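Local coordinates for D-alanyl-D-alanine carboxypeptidase (Penicillin binding protein) family protein (Francisella tularensis subsp. tularensis, PDB 6OSU) that probably trims the terminal D-alanine from peptidoglycan precursor peptides as a serine-type D-Ala-D-Ala carboxypeptidase of the S11 family, a penicillin-binding protein, at residues A[332-337]-A[357-362]; A[389-394]-A[418-423]; A[39-44]-A[174-179]. All coordinates share one frame; numbering follows the deposited sequence.

Contact 1: residues A[332-337]-A[357-362]; sequences LLYKAN and TVASNQ
Two hydrogen bonds join Tyr334 and Asn337 to Ser360, one at each end of the same residue. The backbone N of Ser360 donates to Tyr334 OH over 3.2 Å, almost straight at 171°. The same residue's carbonyl, Ser360 O, accepts from the backbone N of Asn337 at 2.8 Å, the donor lying 20° from the carbonyl plane. The phenol oxygen has a further partner in Ser338 O, so a tyrosine suits this place: its ring fills buried space while its hydroxyl ties together two backbone segments that are not paired as strands. The ring reaches Ser360 because CG lies anti to the backbone N (chi1 175°).

Weaker polar contacts gather at the edge of that ring. Ser360 O and Gln362 O both lie near the ring plane, the latter 3.4 Å from Tyr334 CD2, so carbonyls meet the C-H rim and not the pi face. Gln362 O also takes a CA-H...O contact from Ala336.

In the fold, this is where strands 328-334 and 355-359, which belong to different sheets of the C-terminal domain, run out into loops. Leu333 and Tyr334 both face Ile364 in a classic beta bulge. The chain leaving the second strand is bent by an ST turn, in which Ser360 OG accepts from Gln362 N at 3.1 Å; serine suits the place by supplying a short hydroxyl acceptor.

Packing completes the contact. Ala336 CB sits 3.3 Å from Asn361 O, and its small methyl lets the two loops come close. Ala359 CB lies 3.7 Å from Tyr334 OH, again a close approach allowed by a small side chain. At the more exposed rim, Asn337 OD1 comes alongside Asn361, 3.4 Å from its CA.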
# COMPACT_ATOMS: atom_id res chain seq x y z
N LEU A 332 4.52 -11.93 16.40
CA LEU A 332 5.49 -12.97 16.06
C LEU A 332 5.10 -14.23 16.82
O LEU A 332 5.46 -14.41 17.98
CB LEU A 332 6.91 -12.53 16.41
CG LEU A 332 8.01 -13.53 16.06
CD1 LEU A 332 8.19 -13.62 14.55
CD2 LEU A 332 9.32 -13.17 16.74
N LEU A 333 4.34 -15.11 16.15
CA LEU A 333 3.85 -16.31 16.82
C LEU A 333 4.95 -17.34 17.03
O LEU A 333 4.90 -18.10 18.00
CB LEU A 333 2.70 -16.91 16.01
CG LEU A 333 1.55 -15.95 15.72
CD1 LEU A 333 0.59 -16.52 14.69
CD2 LEU A 333 0.83 -15.61 17.00
N TYR A 334 5.94 -17.38 16.14
CA TYR A 334 7.05 -18.32 16.26
C TYR A 334 8.33 -17.64 15.79
O TYR A 334 8.40 -17.17 14.65
CB TYR A 334 6.80 -19.59 15.45
CG TYR A 334 7.97 -20.54 15.45
CD1 TYR A 334 8.26 -21.31 16.57
CD2 TYR A 334 8.79 -20.67 14.34
CE1 TYR A 334 9.34 -22.18 16.58
CE2 TYR A 334 9.87 -21.54 14.33
CZ TYR A 334 10.14 -22.29 15.46
OH TYR A 334 11.21 -23.16 15.47
N LYS A 335 9.32 -17.58 16.67
CA LYS A 335 10.64 -17.07 16.34
C LYS A 335 11.46 -18.21 15.72
O LYS A 335 11.54 -19.30 16.30
CB LYS A 335 11.34 -16.52 17.58
CG LYS A 335 12.68 -15.88 17.32
CD LYS A 335 13.31 -15.40 18.62
CE LYS A 335 12.33 -14.54 19.42
NZ LYS A 335 13.00 -13.81 20.54
N ALA A 336 12.04 -17.95 14.55
CA ALA A 336 12.73 -19.00 13.81
C ALA A 336 13.85 -19.62 14.65
O ALA A 336 14.46 -18.97 15.50
CB ALA A 336 13.31 -18.44 12.51
N ASN A 337 14.08 -20.91 14.41
CA ASN A 337 15.11 -21.71 15.08
C ASN A 337 14.81 -21.93 16.56
O ASN A 337 15.72 -22.28 17.33
CB ASN A 337 16.50 -21.10 14.91
CG ASN A 337 16.77 -20.64 13.49
OD1 ASN A 337 16.41 -21.31 12.53
ND2 ASN A 337 17.39 -19.47 13.36
N THR A 357 13.67 -33.01 19.43
CA THR A 357 13.54 -31.57 19.28
C THR A 357 13.29 -31.23 17.82
O THR A 357 13.93 -31.81 16.93
CB THR A 357 14.79 -30.83 19.78
OG1 THR A 357 14.95 -31.06 21.19
CG2 THR A 357 14.69 -29.34 19.52
N VAL A 358 12.36 -30.31 17.58
CA VAL A 358 12.02 -29.88 16.23
C VAL A 358 12.11 -28.36 16.17
O VAL A 358 12.01 -27.66 17.19
CB VAL A 358 10.61 -30.35 15.81
CG1 VAL A 358 10.53 -31.87 15.85
CG2 VAL A 358 9.55 -29.73 16.70
N ALA A 359 12.30 -27.85 14.96
CA ALA A 359 12.41 -26.41 14.73
C ALA A 359 12.26 -26.14 13.24
O ALA A 359 12.42 -27.04 12.41
CB ALA A 359 13.74 -25.85 15.25
N SER A 360 11.93 -24.89 12.92
CA SER A 360 11.87 -24.41 11.55
C SER A 360 12.75 -23.17 11.42
O SER A 360 12.85 -22.36 12.35
CB SER A 360 10.43 -24.08 11.13
OG SER A 360 10.40 -23.34 9.92
N ASN A 361 13.39 -23.02 10.26
CA ASN A 361 14.20 -21.83 10.01
C ASN A 361 13.36 -20.62 9.64
O ASN A 361 13.92 -19.54 9.42
CB ASN A 361 15.22 -22.11 8.90
CG ASN A 361 14.58 -22.64 7.62
OD1 ASN A 361 13.36 -22.70 7.50
ND2 ASN A 361 15.42 -23.03 6.67
N GLN A 362 12.04 -20.76 9.58
CA GLN A 362 11.14 -19.69 9.19
C GLN A 362 10.50 -19.06 10.42
O GLN A 362 10.34 -19.71 11.46
CB GLN A 362 10.05 -20.20 8.25
CG GLN A 362 10.56 -20.92 7.02
CD GLN A 362 11.15 -19.97 6.00
OE1 GLN A 362 10.44 -19.14 5.44
NE2 GLN A 362 12.45 -20.10 5.75

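Contact 2: residues A[389-394]-A[418-423]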
# COMPACT_ATOMS: atom_id res chain seq x y z
N PRO A 389 13.24 -45.23 12.48
CA PRO A 389 14.17 -44.12 12.70
C PRO A 389 13.80 -42.80 12.03
O PRO A 389 13.10 -42.79 11.01
CB PRO A 389 15.48 -44.66 12.12
CG PRO A 389 15.03 -45.53 11.00
CD PRO A 389 13.74 -46.17 11.46
N ILE A 390 14.28 -41.70 12.60
CA ILE A 390 14.15 -40.36 12.03
C ILE A 390 15.52 -39.71 12.08
O ILE A 390 16.21 -39.79 13.10
CB ILE A 390 13.12 -39.51 12.80
CG1 ILE A 390 11.76 -40.23 12.87
CG2 ILE A 390 12.97 -38.14 12.16
CD1 ILE A 390 10.88 -39.72 13.98
N LYS A 391 15.91 -39.05 10.99
CA LYS A 391 17.21 -38.41 10.91
C LYS A 391 17.10 -36.91 11.13
O LYS A 391 16.05 -36.31 10.90
CB LYS A 391 17.89 -38.69 9.56
CG LYS A 391 19.38 -38.38 9.56
CD LYS A 391 19.89 -38.04 8.17
CE LYS A 391 20.16 -39.29 7.36
NZ LYS A 391 20.49 -38.95 5.95
N THR A 392 18.20 -36.31 11.59
CA THR A 392 18.28 -34.86 11.71
C THR A 392 18.05 -34.21 10.35
O THR A 392 18.67 -34.58 9.35
CB THR A 392 19.65 -34.46 12.26
OG1 THR A 392 19.75 -34.83 13.64
CG2 THR A 392 19.87 -32.95 12.12
N GLY A 393 17.14 -33.24 10.31
CA GLY A 393 16.78 -32.60 9.07
C GLY A 393 15.65 -33.25 8.32
O GLY A 393 15.35 -32.84 7.19
N GLN A 394 15.00 -34.26 8.91
CA GLN A 394 13.83 -34.88 8.31
C GLN A 394 12.57 -34.15 8.76
O GLN A 394 12.44 -33.76 9.92
CB GLN A 394 13.76 -36.36 8.70
CG GLN A 394 12.52 -37.10 8.23
CD GLN A 394 12.53 -38.55 8.66
OE1 GLN A 394 13.59 -39.15 8.85
NE2 GLN A 394 11.34 -39.13 8.83
N MET A 418 15.61 -31.98 14.67
CA MET A 418 16.93 -31.56 15.11
C MET A 418 17.67 -32.64 15.88
O MET A 418 18.85 -32.46 16.19
CB MET A 418 16.83 -30.29 15.97
CG MET A 418 15.99 -29.17 15.36
SD MET A 418 16.96 -27.88 14.55
CE MET A 418 16.96 -28.43 12.85
N ASN A 419 17.01 -33.75 16.20
CA ASN A 419 17.60 -34.89 16.89
C ASN A 419 17.54 -36.12 15.99
O ASN A 419 17.06 -36.07 14.85
CB ASN A 419 16.88 -35.19 18.21
CG ASN A 419 17.22 -34.21 19.30
OD1 ASN A 419 16.35 -33.50 19.80
ND2 ASN A 419 18.49 -34.16 19.69
N ASN A 420 18.03 -37.23 16.53
CA ASN A 420 17.90 -38.55 15.93
C ASN A 420 17.18 -39.46 16.92
O ASN A 420 17.37 -39.34 18.13
CB ASN A 420 19.27 -39.15 15.58
CG ASN A 420 19.84 -38.60 14.29
OD1 ASN A 420 19.17 -38.60 13.26
ND2 ASN A 420 21.08 -38.13 14.34
N VAL A 421 16.34 -40.35 16.40
CA VAL A 421 15.70 -41.38 17.21
C VAL A 421 16.01 -42.74 16.59
O VAL A 421 15.92 -42.91 15.37
CB VAL A 421 14.17 -41.17 17.32
CG1 VAL A 421 13.88 -40.07 18.32
CG2 VAL A 421 13.59 -40.85 15.96
N SER A 422 16.39 -43.69 17.44
CA SER A 422 16.81 -45.01 17.03
C SER A 422 15.68 -46.00 17.26
O SER A 422 15.07 -46.00 18.33
CB SER A 422 18.06 -45.45 17.80
OG SER A 422 18.96 -44.36 17.92
N GLN A 423 15.39 -46.82 16.25
CA GLN A 423 14.33 -47.80 16.40
C GLN A 423 14.81 -48.96 17.26
O GLN A 423 16.01 -49.23 17.37
CB GLN A 423 13.85 -48.31 15.04
CG GLN A 423 14.69 -49.44 14.45
CD GLN A 423 15.83 -48.95 13.58
OE1 GLN A 423 15.89 -49.26 12.40
NE2 GLN A 423 16.74 -48.18 14.17
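Ile390 and Val421 form a single antiparallel bridge, a hydrogen-bonded pair whose two backbone bonds are both weak, with Ile390 N to Val421 O at 3.4 Å. Their side chains lie side by side and point the same way, Val421 CG2 resting 3.5 Å from Ile390 CB. With chi1 -77° taking CG1 of the valine anti to the carbonyl carbon, CG2 is left between the backbone N and the carbonyl carbon, against the isoleucine; two beta-branched residues suit the extended backbone and its buried face.

Asn420 works as a side-chain extension of the pairing. Its OD1 accepts from Thr392 N at 3.0 Å, with a bent N-H...O angle of 132° and the donor standing above the amide plane. Thr392 OG1 adds a weak bond to Asn419 O. Farther along, the Gln423 side chain crosses the Pro389 ring, OE1 lying 3.9 Å from CD.

Thr392 also stands in the type II turn Lys391-Gln394, where Gly393 accepts a backbone shape that would crowd a side chain. This turn leads into strand 395-403, while 418-423 follows strand 409-417, its neighbour in the sheet; Val421 and Ile390 are covered by the loop residues Ala344 and Ile347, and Met418 packs on strand 355-359.

Contact 3: residues A[39-44]-A[174-179]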
# COMPACT_ATOMS: atom_id res chain seq x y z
N ALA A 39 -15.46 -4.78 -5.75
CA ALA A 39 -14.22 -5.45 -5.39
C ALA A 39 -13.45 -4.61 -4.38
O ALA A 39 -13.48 -3.38 -4.44
CB ALA A 39 -13.35 -5.72 -6.62
N TRP A 40 -12.76 -5.29 -3.47
CA TRP A 40 -11.87 -4.61 -2.53
C TRP A 40 -10.91 -5.61 -1.92
O TRP A 40 -11.11 -6.83 -2.01
CB TRP A 40 -12.65 -3.89 -1.42
CG TRP A 40 -13.19 -4.79 -0.34
CD1 TRP A 40 -12.49 -5.36 0.68
CD2 TRP A 40 -14.55 -5.22 -0.18
NE1 TRP A 40 -13.32 -6.12 1.46
CE2 TRP A 40 -14.60 -6.05 0.96
CE3 TRP A 40 -15.73 -4.98 -0.89
CZ2 TRP A 40 -15.78 -6.64 1.40
CZ3 TRP A 40 -16.90 -5.56 -0.44
CH2 TRP A 40 -16.91 -6.38 0.69
N VAL A 41 -9.86 -5.08 -1.30
CA VAL A 41 -8.91 -5.89 -0.54
C VAL A 41 -8.26 -5.00 0.51
O VAL A 41 -8.02 -3.81 0.28
CB VAL A 41 -7.85 -6.54 -1.46
CG1 VAL A 41 -6.89 -5.50 -2.01
CG2 VAL A 41 -7.08 -7.63 -0.70
N THR A 42 -7.99 -5.58 1.68
CA THR A 42 -7.25 -4.91 2.74
C THR A 42 -6.11 -5.82 3.16
O THR A 42 -6.33 -6.98 3.50
CB THR A 42 -8.14 -4.58 3.95
OG1 THR A 42 -9.30 -3.86 3.52
CG2 THR A 42 -7.38 -3.73 4.96
N MET A 43 -4.89 -5.28 3.13
CA MET A 43 -3.69 -6.07 3.37
C MET A 43 -2.80 -5.36 4.37
O MET A 43 -2.65 -4.14 4.33
CB MET A 43 -2.94 -6.30 2.05
CG MET A 43 -1.51 -6.77 2.20
SD MET A 43 -0.63 -6.82 0.63
CE MET A 43 -1.57 -8.08 -0.24
N ASP A 44 -2.21 -6.14 5.28
CA ASP A 44 -1.21 -5.60 6.20
C ASP A 44 0.13 -5.48 5.49
O ASP A 44 0.52 -6.34 4.70
CB ASP A 44 -1.08 -6.49 7.44
CG ASP A 44 0.02 -6.02 8.37
OD1 ASP A 44 1.17 -6.50 8.24
OD2 ASP A 44 -0.25 -5.15 9.23
N THR A 174 -6.82 -4.73 -14.23
CA THR A 174 -6.05 -5.11 -13.06
C THR A 174 -7.02 -5.70 -12.04
O THR A 174 -8.21 -5.86 -12.32
CB THR A 174 -5.27 -3.93 -12.47
OG1 THR A 174 -4.47 -4.39 -11.38
CG2 THR A 174 -6.23 -2.86 -11.96
N THR A 175 -6.51 -6.02 -10.86
CA THR A 175 -7.33 -6.54 -9.77
C THR A 175 -6.97 -5.81 -8.49
O THR A 175 -5.91 -5.20 -8.37
CB THR A 175 -7.17 -8.06 -9.57
OG1 THR A 175 -5.88 -8.34 -9.00
CG2 THR A 175 -7.31 -8.80 -10.89
N ALA A 176 -7.88 -5.88 -7.52
CA ALA A 176 -7.61 -5.26 -6.22
C ALA A 176 -6.41 -5.91 -5.55
O ALA A 176 -5.60 -5.23 -4.91
CB ALA A 176 -8.85 -5.34 -5.33
N HIS A 177 -6.28 -7.23 -5.70
CA HIS A 177 -5.12 -7.93 -5.14
C HIS A 177 -3.84 -7.49 -5.82
O HIS A 177 -2.83 -7.22 -5.16
CB HIS A 177 -5.31 -9.44 -5.27
CG HIS A 177 -4.24 -10.25 -4.60
ND1 HIS A 177 -4.09 -11.60 -4.82
CD2 HIS A 177 -3.28 -9.90 -3.71
CE1 HIS A 177 -3.07 -12.05 -4.10
NE2 HIS A 177 -2.57 -11.04 -3.42
N ASP A 178 -3.85 -7.40 -7.15
CA ASP A 178 -2.66 -6.98 -7.88
C ASP A 178 -2.26 -5.56 -7.51
O ASP A 178 -1.06 -5.25 -7.40
CB ASP A 178 -2.89 -7.10 -9.39
CG ASP A 178 -2.60 -8.49 -9.92
OD1 ASP A 178 -2.45 -9.43 -9.10
OD2 ASP A 178 -2.52 -8.64 -11.15
N MET A 179 -3.24 -4.67 -7.32
CA MET A 179 -2.92 -3.29 -6.97
C MET A 179 -2.39 -3.18 -5.55
O MET A 179 -1.55 -2.31 -5.28
CB MET A 179 -4.15 -2.41 -7.17
CG MET A 179 -4.33 -1.95 -8.61
SD MET A 179 -3.01 -0.81 -9.08
CE MET A 179 -3.07 -0.94 -10.87
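Val41 and Ala176 face each other where strand 39-44 passes the first turn of helix 176-189. Both side chains leave their backbones toward the other segment, and Val41 CG1 comes 3.9 Å from Ala176 CB. The same valine methyl reaches over to the helix backbone, 3.2 Å from Ala176 O. It is put there by a chi1 of 70°, which sets CG1 between the backbone N and the carbonyl carbon. Alanine fits its position because a single methyl lets the helix lie close to the strand: Ala176 CB also rests 4.0 Å from Trp40 C.

One residue on in the helix, His177 meets Met43, two residues on in the strand and on the same face as Val41. The thioether methyl approaches the imidazole at its edge, near the ring plane, with CE 4.3 Å from CD2. A long, flexible methionine suits the place because its end methyl can extend from the strand to the helix, while His177 ND1 makes a weak hydrogen bond to Asp57. Trp40 points away, packing on Leu320 of helix 310-327, its NE1 bonded to Ser52.

The helix start itself is fixed by Thr175, the N-cap residue, whose OG1 accepts from Asp178 N at 2.9 Å. A strand of the central antiparallel sheet with a helix on either face, 176-189 here and 310-327 beyond, is the layered core of the penicillin-binding protein and beta-lactamase fold.

How the contacts relate
Along the chain the contacts come in series, contact 3 closing before contact 1 opens and contact 1 before contact 2. Contact 3 belongs to the carboxypeptidase domain, with its centre about 30 Å from that of contact 1 and 44 Å from that of contact 2. Contacts 1 and 2, with centres about 18 Å apart, share the C-terminal domain and touch directly: strand 355-359 pairs with the end of strand 409-417, and Thr357 is bonded to both Met418 and Asn419. Contacts 1 and 2 thus lie in one beta-rich domain and are linked through strand 355-359, whereas contact 3 joins sheet to helix in the separate domain that carries the predicted catalytic residues.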